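Local coordinates for GlcNAc Inducible Gene 2, GIG2 (Candida albicans, PDB 6AKZ), which binds an iron(III) ion and is probably an oxygenase of the DUF1479 family in the cupin clan, encoded by a GlcNAc-inducible gene, at residues L43-I46 against N47-F50; I204-S207 against E208-S212; F224-D227 against E228-Y231; H330-Q333 against G334-S337. All blocks are in the same frame, centred on the assembly; numbering follows the deposited sequence.

Interaction 1 (L43-I46 against N47-F50); sequences LVEI and NKEF
Between L43 and F50 the chain runs as regular alpha helix, in which the carbonyls of L43, V44, E45 and I46 each receive the amide four residues on; the last of these bonds, from F50 N to I46 O, spans 2.7 Å at an N-H...O angle of 160°. One helical turn thereby sets I46 and F50 next to each other on one flank. The gamma methyl of I46 makes the contact: CG2 lies anti to the backbone N and comes over one face of the phenyl ring in a CH-pi interaction, 4.0 Å from the ring centroid and 25° off the normal. It is displaced toward the rim, and the nearest ring atom, F50 CD2, is 3.6 Å from I46 CG2. I46 CG1, the root of the ethyl branch, comes 4.1 Å from F50 CZ. L43, I46 and F50 form the apolar stripe of an amphipathic helix, 32-56, which packs on helix 278-287: Y284 meets L43 and I46, while L280 touches F50 and, at the border of the stripe, E49. On a more exposed flank E45 and K48 run alongside each other. The lysine chain bends at its last two torsions, and E45 OE1 comes within 4.0 Å of K48 CE, but the charged atoms stay apart, E45 OE1 being 5.4 Å from K48 NZ. E49 OE2 is hydrogen-bonded to S277 OG.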
# COMPACT_ATOMS: atom_id res chain seq x y z
N LEU A 43 13.17 6.76 -20.13
CA LEU A 43 13.89 5.57 -20.43
C LEU A 43 15.38 5.70 -20.28
O LEU A 43 16.02 4.78 -19.75
CB LEU A 43 13.53 5.07 -21.83
CG LEU A 43 12.13 4.54 -22.10
CD1 LEU A 43 12.09 3.95 -23.50
CD2 LEU A 43 11.59 3.52 -21.10
N VAL A 44 15.92 6.88 -20.59
CA VAL A 44 17.33 7.11 -20.45
C VAL A 44 17.66 7.06 -18.94
O VAL A 44 18.53 6.32 -18.57
CB VAL A 44 17.74 8.45 -21.08
CG1 VAL A 44 19.17 8.83 -20.67
CG2 VAL A 44 17.56 8.37 -22.61
N GLU A 45 16.86 7.74 -18.12
CA GLU A 45 17.04 7.77 -16.64
C GLU A 45 16.85 6.38 -16.04
O GLU A 45 17.61 6.02 -15.09
CB GLU A 45 16.12 8.74 -15.91
CG GLU A 45 16.44 10.21 -16.21
CD GLU A 45 17.93 10.51 -16.09
OE1 GLU A 45 18.45 10.40 -14.94
OE2 GLU A 45 18.59 10.75 -17.13
N ILE A 46 15.84 5.66 -16.51
CA ILE A 46 15.60 4.30 -16.03
C ILE A 46 16.86 3.43 -16.25
O ILE A 46 17.33 2.73 -15.31
CB ILE A 46 14.34 3.68 -16.62
CG1 ILE A 46 13.12 4.22 -15.87
CG2 ILE A 46 14.37 2.19 -16.61
CD1 ILE A 46 11.76 3.66 -16.36
N ASN A 47 17.45 3.50 -17.44
CA ASN A 47 18.59 2.62 -17.71
C ASN A 47 19.78 2.93 -16.82
O ASN A 47 20.44 2.02 -16.28
CB ASN A 47 18.95 2.63 -19.18
CG ASN A 47 19.80 1.43 -19.55
OD1 ASN A 47 19.63 0.33 -19.01
ND2 ASN A 47 20.77 1.64 -20.42
N LYS A 48 20.02 4.20 -16.57
CA LYS A 48 21.05 4.61 -15.66
C LYS A 48 20.76 4.18 -14.20
O LYS A 48 21.61 3.53 -13.57
CB LYS A 48 21.29 6.10 -15.66
CG LYS A 48 21.96 6.67 -16.90
CD LYS A 48 21.90 8.21 -16.95
CE LYS A 48 22.15 8.92 -15.63
NZ LYS A 48 23.53 8.67 -15.08
N GLU A 49 19.55 4.47 -13.71
CA GLU A 49 19.31 4.35 -12.26
C GLU A 49 19.06 2.87 -11.96
O GLU A 49 19.51 2.39 -10.91
CB GLU A 49 18.12 5.17 -11.82
CG GLU A 49 17.76 4.98 -10.34
CD GLU A 49 16.78 5.98 -9.74
OE1 GLU A 49 17.12 7.19 -9.73
OE2 GLU A 49 15.68 5.58 -9.23
N PHE A 50 18.39 2.15 -12.84
CA PHE A 50 18.02 0.73 -12.52
C PHE A 50 19.25 -0.15 -12.68
O PHE A 50 19.37 -1.14 -11.95
CB PHE A 50 16.83 0.13 -13.27
CG PHE A 50 15.49 0.78 -12.97
CD1 PHE A 50 15.34 1.89 -12.12
CD2 PHE A 50 14.36 0.23 -13.56
CE1 PHE A 50 14.10 2.47 -11.91
CE2 PHE A 50 13.11 0.78 -13.29
CZ PHE A 50 12.99 1.92 -12.49

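Interaction 2 (I204-S207 against E208-S212); sequences IMYS and EVYKS
Y206 and Y210, four residues apart, are neighbours on the same side of the chain where the short helix 204-208 gives way to a type I beta turn, E208 to K211, that leads into helix 211-214 with Y210 at its N-cap position. The side chain of Y210 can be followed outward. Its CB rests 3.7 Å from S207 O, the same carbonyl that accepts Y210 N from well above its plane. CG is anti to the carbonyl carbon (chi1 -53°), a torsion that directs the ring back along the preceding turn. CD2 then passes 3.5 Å from Y206 O, and CE2 lies 4.0 Å from Y206 CD1. One ring face also carries V209 CG1 over its centre. At the tip, OH is 3.8 Å from Y206 CE1, but its main polar partner is D352, to which it is hydrogen-bonded; the neighbouring phenol of Y206 bonds chiefly S195 O instead. Both buried hydroxyls are thus satisfied beyond the turn, and the side chain of Y206 comes about 8 Å from that of the iron ligand D194. The backbone records the end of the helix: E208 N still bonds I204 O at 3.1 Å, whereas V209 N has two weak bonds, to M205 O and Y206 O. V209 stays close to the second of these carbonyls through its side chain as well, CG2 lying 3.3 Å from Y206 O.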
# COMPACT_ATOMS: atom_id res chain seq x y z
N ILE A 204 -11.52 9.28 -12.11
CA ILE A 204 -11.17 10.67 -12.26
C ILE A 204 -10.16 11.22 -11.24
O ILE A 204 -9.15 11.79 -11.62
CB ILE A 204 -12.42 11.59 -12.23
CG1 ILE A 204 -13.37 11.27 -13.39
CG2 ILE A 204 -12.00 13.07 -12.26
CD1 ILE A 204 -12.76 11.29 -14.75
N MET A 205 -10.48 11.07 -9.96
CA MET A 205 -9.64 11.63 -8.91
C MET A 205 -8.33 10.82 -8.82
O MET A 205 -7.29 11.44 -8.71
CB MET A 205 -10.37 11.66 -7.57
CG MET A 205 -11.52 12.66 -7.57
SD MET A 205 -11.02 14.33 -8.02
CE MET A 205 -9.72 14.73 -6.87
N TYR A 206 -8.41 9.50 -9.00
CA TYR A 206 -7.19 8.67 -8.96
C TYR A 206 -6.25 9.10 -10.05
O TYR A 206 -5.06 9.34 -9.81
CB TYR A 206 -7.50 7.20 -9.04
CG TYR A 206 -6.59 6.27 -8.28
CD1 TYR A 206 -5.27 6.64 -7.93
CD2 TYR A 206 -7.02 4.99 -8.02
CE1 TYR A 206 -4.46 5.71 -7.27
CE2 TYR A 206 -6.19 4.05 -7.39
CZ TYR A 206 -4.92 4.43 -7.04
OH TYR A 206 -4.07 3.53 -6.40
N SER A 207 -6.75 9.25 -11.29
CA SER A 207 -5.89 9.71 -12.35
C SER A 207 -5.32 11.10 -12.22
O SER A 207 -4.16 11.35 -12.67
CB SER A 207 -6.64 9.54 -13.73
OG SER A 207 -7.60 10.57 -13.88
N GLU A 208 -6.01 11.99 -11.51
CA GLU A 208 -5.47 13.30 -11.25
C GLU A 208 -4.23 13.28 -10.37
O GLU A 208 -3.46 14.22 -10.44
CB GLU A 208 -6.44 14.28 -10.55
CG GLU A 208 -7.47 14.90 -11.44
CD GLU A 208 -6.90 15.92 -12.42
OE1 GLU A 208 -6.41 17.06 -12.08
OE2 GLU A 208 -6.95 15.51 -13.56
N VAL A 209 -4.09 12.28 -9.51
CA VAL A 209 -2.82 12.04 -8.75
C VAL A 209 -1.59 12.09 -9.67
O VAL A 209 -0.52 12.54 -9.28
CB VAL A 209 -2.90 10.69 -7.99
CG1 VAL A 209 -1.57 10.34 -7.30
CG2 VAL A 209 -4.05 10.72 -7.00
N TYR A 210 -1.74 11.55 -10.90
CA TYR A 210 -0.67 11.39 -11.88
C TYR A 210 -0.68 12.47 -13.00
O TYR A 210 0.05 12.36 -13.98
CB TYR A 210 -0.75 9.98 -12.47
CG TYR A 210 -0.79 8.91 -11.40
CD1 TYR A 210 0.36 8.57 -10.68
CD2 TYR A 210 -1.96 8.26 -11.03
CE1 TYR A 210 0.31 7.63 -9.72
CE2 TYR A 210 -1.98 7.29 -10.10
CZ TYR A 210 -0.84 7.00 -9.43
OH TYR A 210 -0.90 6.10 -8.43
N LYS A 211 -1.37 13.58 -12.79
CA LYS A 211 -1.44 14.64 -13.77
C LYS A 211 -0.08 15.09 -14.32
O LYS A 211 0.04 15.26 -15.51
CB LYS A 211 -2.11 15.84 -13.12
CG LYS A 211 -2.43 16.97 -14.10
CD LYS A 211 -3.60 17.78 -13.52
CE LYS A 211 -4.22 18.72 -14.51
NZ LYS A 211 -3.29 19.89 -14.67
N SER A 212 0.92 15.28 -13.46
CA SER A 212 2.26 15.74 -13.88
C SER A 212 2.87 14.79 -14.89
O SER A 212 3.48 15.23 -15.85
CB SER A 212 3.20 15.86 -12.68
OG SER A 212 2.90 17.00 -11.88

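Interaction 3 (F224-D227 against E228-Y231); sequences FKLD and ERTY
T230 grips the carbonyl of L226 twice, through its backbone N at 3.1 Å from L226 O and through its hydroxyl OG1 at 2.9 Å from the same oxygen. The two donors arrive from opposite faces of the carbonyl plane, the amide tilted 22° from it and the hydroxyl well above. OG1 can reach back because it stands beside the threonine's own N, anti to the carbonyl carbon (chi1 -69°). The next carbonyl, D227 O, lies in the plane of the Y231 ring at its edge, 3.4 Å from CD2, while T230 CG2 covers one face of that ring. A water ties the start of the turn together: it donates to K225 O and E228 OE1 and accepts from R229 N, 3.0 Å away. Farther out, both carboxylate oxygens of D227 take backbone amides, of E159 and D160, and Y231 OH bonds L165 N. The extended R229 reaches D352 in a salt bridge, its side chain about 9 Å from that of the iron ligand D194. The bond from T230 N to L226 O closes a single alpha-turn, without regular helix, in the loop between helix 211-214 and strand 256-261, in the outer surroundings of the iron site.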
# COMPACT_ATOMS: atom_id res chain seq x y z
N PHE A 224 3.88 11.95 -2.55
CA PHE A 224 3.54 12.18 -1.16
C PHE A 224 2.47 13.19 -0.95
O PHE A 224 2.08 13.38 0.20
CB PHE A 224 4.78 12.43 -0.33
CG PHE A 224 5.68 11.26 -0.34
CD1 PHE A 224 5.51 10.22 0.59
CD2 PHE A 224 6.62 11.09 -1.36
CE1 PHE A 224 6.31 9.10 0.54
CE2 PHE A 224 7.41 9.96 -1.41
CZ PHE A 224 7.22 8.94 -0.47
N LYS A 225 2.00 13.82 -2.03
CA LYS A 225 0.94 14.80 -1.94
C LYS A 225 -0.43 14.10 -2.10
O LYS A 225 -0.68 13.45 -3.12
CB LYS A 225 1.12 15.81 -3.06
CG LYS A 225 0.05 16.86 -3.08
CD LYS A 225 0.43 17.98 -4.06
CE LYS A 225 -0.73 19.00 -4.18
NZ LYS A 225 -0.15 20.15 -4.95
N LEU A 226 -1.31 14.29 -1.13
CA LEU A 226 -2.49 13.53 -1.04
C LEU A 226 -3.81 14.24 -1.35
O LEU A 226 -4.87 13.67 -1.19
CB LEU A 226 -2.49 12.83 0.30
CG LEU A 226 -1.40 11.83 0.55
CD1 LEU A 226 -1.62 11.18 1.91
CD2 LEU A 226 -1.22 10.76 -0.52
N ASP A 227 -3.74 15.47 -1.79
CA ASP A 227 -4.97 16.24 -2.05
C ASP A 227 -5.98 15.53 -2.93
O ASP A 227 -7.17 15.50 -2.59
CB ASP A 227 -4.62 17.60 -2.68
CG ASP A 227 -3.76 18.48 -1.79
OD1 ASP A 227 -2.66 18.08 -1.34
OD2 ASP A 227 -4.17 19.66 -1.58
N GLU A 228 -5.54 14.96 -4.04
CA GLU A 228 -6.43 14.30 -4.97
C GLU A 228 -6.64 12.84 -4.53
O GLU A 228 -7.75 12.33 -4.60
CB GLU A 228 -5.86 14.32 -6.41
CG GLU A 228 -5.78 15.70 -7.01
CD GLU A 228 -4.59 16.47 -6.53
OE1 GLU A 228 -3.58 15.86 -6.12
OE2 GLU A 228 -4.64 17.70 -6.60
N ARG A 229 -5.57 12.17 -4.08
CA ARG A 229 -5.71 10.75 -3.71
C ARG A 229 -6.70 10.42 -2.62
O ARG A 229 -7.26 9.33 -2.58
CB ARG A 229 -4.32 10.19 -3.35
CG ARG A 229 -4.25 8.71 -3.70
CD ARG A 229 -2.84 8.23 -3.59
NE ARG A 229 -2.76 6.86 -4.07
CZ ARG A 229 -1.72 6.36 -4.75
NH1 ARG A 229 -0.62 7.11 -5.00
NH2 ARG A 229 -1.76 5.11 -5.15
N THR A 230 -6.88 11.40 -1.71
CA THR A 230 -7.92 11.41 -0.64
C THR A 230 -9.31 11.06 -1.19
O THR A 230 -10.11 10.43 -0.50
CB THR A 230 -7.81 12.76 0.14
OG1 THR A 230 -6.58 12.77 0.91
CG2 THR A 230 -8.94 12.96 1.15
N TYR A 231 -9.58 11.42 -2.44
CA TYR A 231 -10.87 11.24 -3.03
C TYR A 231 -10.89 10.20 -4.16
O TYR A 231 -11.83 10.12 -4.92
CB TYR A 231 -11.34 12.59 -3.57
CG TYR A 231 -11.45 13.62 -2.49
CD1 TYR A 231 -12.60 13.69 -1.69
CD2 TYR A 231 -10.40 14.52 -2.23
CE1 TYR A 231 -12.72 14.63 -0.66
CE2 TYR A 231 -10.53 15.47 -1.20
CZ TYR A 231 -11.71 15.50 -0.41
OH TYR A 231 -11.87 16.41 0.65
O HOH W 1 -2.96 13.46 -4.61

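Interaction 4 (H330-Q333 against G334-S337); sequences HLHQ and GIIS
I335 folds back over the turn before it, its delta methyl CD1 lying 3.8 Å from H332 CA, near the root of the imidazole. The ethyl branch does most of the touching: CG1 sits 3.6 Å from H332 O and 3.8 Å from L331 O, across two successive carbonyls. With CG1 anti to its own carbonyl carbon (chi1 -55°), this branch is directed at the turn, while CG2 stands anti to the backbone N. The same carbonyls accept the backbone amides that close the turn. G334 N bonds L331 O at 3.1 Å, and I335 N bonds H332 O in a longer but nearly straight bond of 3.3 Å, its N-H...O angle 173°; both donors stand well above the carbonyl planes. At the exit of the turn, a water donates to Q333 O and I335 O, each at 2.7 Å, bridging the carbonyls on either side of G334. The imidazole of H332 is held at its other end by L324 O, which is hydrogen-bonded to NE2. L331 packs against F50 and Y284, and Q333 touches N47, so the turn is lodged against helices 32-56 and 278-287. These consecutive i+3 to i bonds are those of a short 3-10-like turn, here delivering the chain into edge strand 336-337, which pairs antiparallel with 272-274 in a three-stranded sheet whose other edge strand, 355-357, begins with the iron ligand H355.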
# COMPACT_ATOMS: atom_id res chain seq x y z
N HIS A 330 11.28 -2.92 -18.83
CA HIS A 330 12.28 -2.02 -18.36
C HIS A 330 12.32 -1.98 -16.84
O HIS A 330 13.27 -1.50 -16.30
CB HIS A 330 12.05 -0.59 -18.85
CG HIS A 330 12.09 -0.45 -20.35
ND1 HIS A 330 11.02 -0.75 -21.16
CD2 HIS A 330 13.06 0.02 -21.17
CE1 HIS A 330 11.33 -0.50 -22.41
NE2 HIS A 330 12.56 -0.04 -22.46
N LEU A 331 11.26 -2.43 -16.18
CA LEU A 331 11.27 -2.48 -14.72
C LEU A 331 12.14 -3.59 -14.15
O LEU A 331 12.61 -3.47 -13.03
CB LEU A 331 9.83 -2.60 -14.17
CG LEU A 331 8.85 -1.48 -14.52
CD1 LEU A 331 7.52 -1.85 -13.89
CD2 LEU A 331 9.32 -0.07 -14.14
N HIS A 332 12.34 -4.67 -14.89
CA HIS A 332 12.86 -5.85 -14.29
C HIS A 332 14.29 -5.71 -13.77
O HIS A 332 14.59 -6.26 -12.74
CB HIS A 332 12.65 -7.02 -15.20
CG HIS A 332 11.18 -7.32 -15.40
ND1 HIS A 332 10.69 -8.57 -15.74
CD2 HIS A 332 10.09 -6.52 -15.26
CE1 HIS A 332 9.38 -8.52 -15.84
NE2 HIS A 332 8.98 -7.29 -15.54
N GLN A 333 15.08 -4.86 -14.38
CA GLN A 333 16.46 -4.69 -14.01
C GLN A 333 16.59 -4.12 -12.58
O GLN A 333 17.59 -4.31 -11.90
CB GLN A 333 17.06 -3.67 -14.96
CG GLN A 333 18.51 -3.41 -14.70
CD GLN A 333 19.18 -2.55 -15.76
OE1 GLN A 333 18.58 -1.65 -16.36
NE2 GLN A 333 20.43 -2.83 -15.97
N GLY A 334 15.56 -3.40 -12.18
CA GLY A 334 15.53 -2.73 -10.92
C GLY A 334 15.10 -3.48 -9.68
O GLY A 334 15.09 -2.88 -8.58
N ILE A 335 14.64 -4.72 -9.85
CA ILE A 335 14.09 -5.50 -8.78
C ILE A 335 15.20 -6.12 -7.94
O ILE A 335 16.15 -6.74 -8.46
CB ILE A 335 13.14 -6.58 -9.30
CG1 ILE A 335 12.02 -5.98 -10.18
CG2 ILE A 335 12.48 -7.29 -8.17
CD1 ILE A 335 11.37 -7.02 -11.05
N ILE A 336 15.10 -5.88 -6.65
CA ILE A 336 16.01 -6.43 -5.67
C ILE A 336 15.29 -6.98 -4.48
O ILE A 336 14.16 -6.56 -4.12
CB ILE A 336 17.03 -5.37 -5.19
CG1 ILE A 336 16.36 -4.09 -4.72
CG2 ILE A 336 17.99 -5.07 -6.31
CD1 ILE A 336 17.32 -3.23 -3.93
N SER A 337 15.95 -7.93 -3.82
CA SER A 337 15.46 -8.35 -2.49
C SER A 337 15.65 -7.26 -1.51
O SER A 337 16.61 -6.47 -1.64
CB SER A 337 16.23 -9.56 -1.97
OG SER A 337 15.94 -10.65 -2.80
O HOH W 2 18.27 -6.03 -9.89

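All four contacts show neighbours along the chain folding on themselves, but with different chemistry. Interaction 1, regular alpha helix, is the outermost, its centre about 25 Å from that of the chain and three of its residues exposed. Interaction 3, a turn held by threonine and water, is the innermost at about 14 Å, with no touching residue exposed. Interaction 2 is the end of a short helix passing into a beta turn, interaction 4 a tight turn entering a strand. Interactions 1 and 4 pack together, F50 CD2 3.4 Å from H330 O, and share Y284 of helix 278-287. Interactions 2 and 3 meet where R229 makes a weak hydrogen bond to Y206 OH and D352 serves both Y210 and R229.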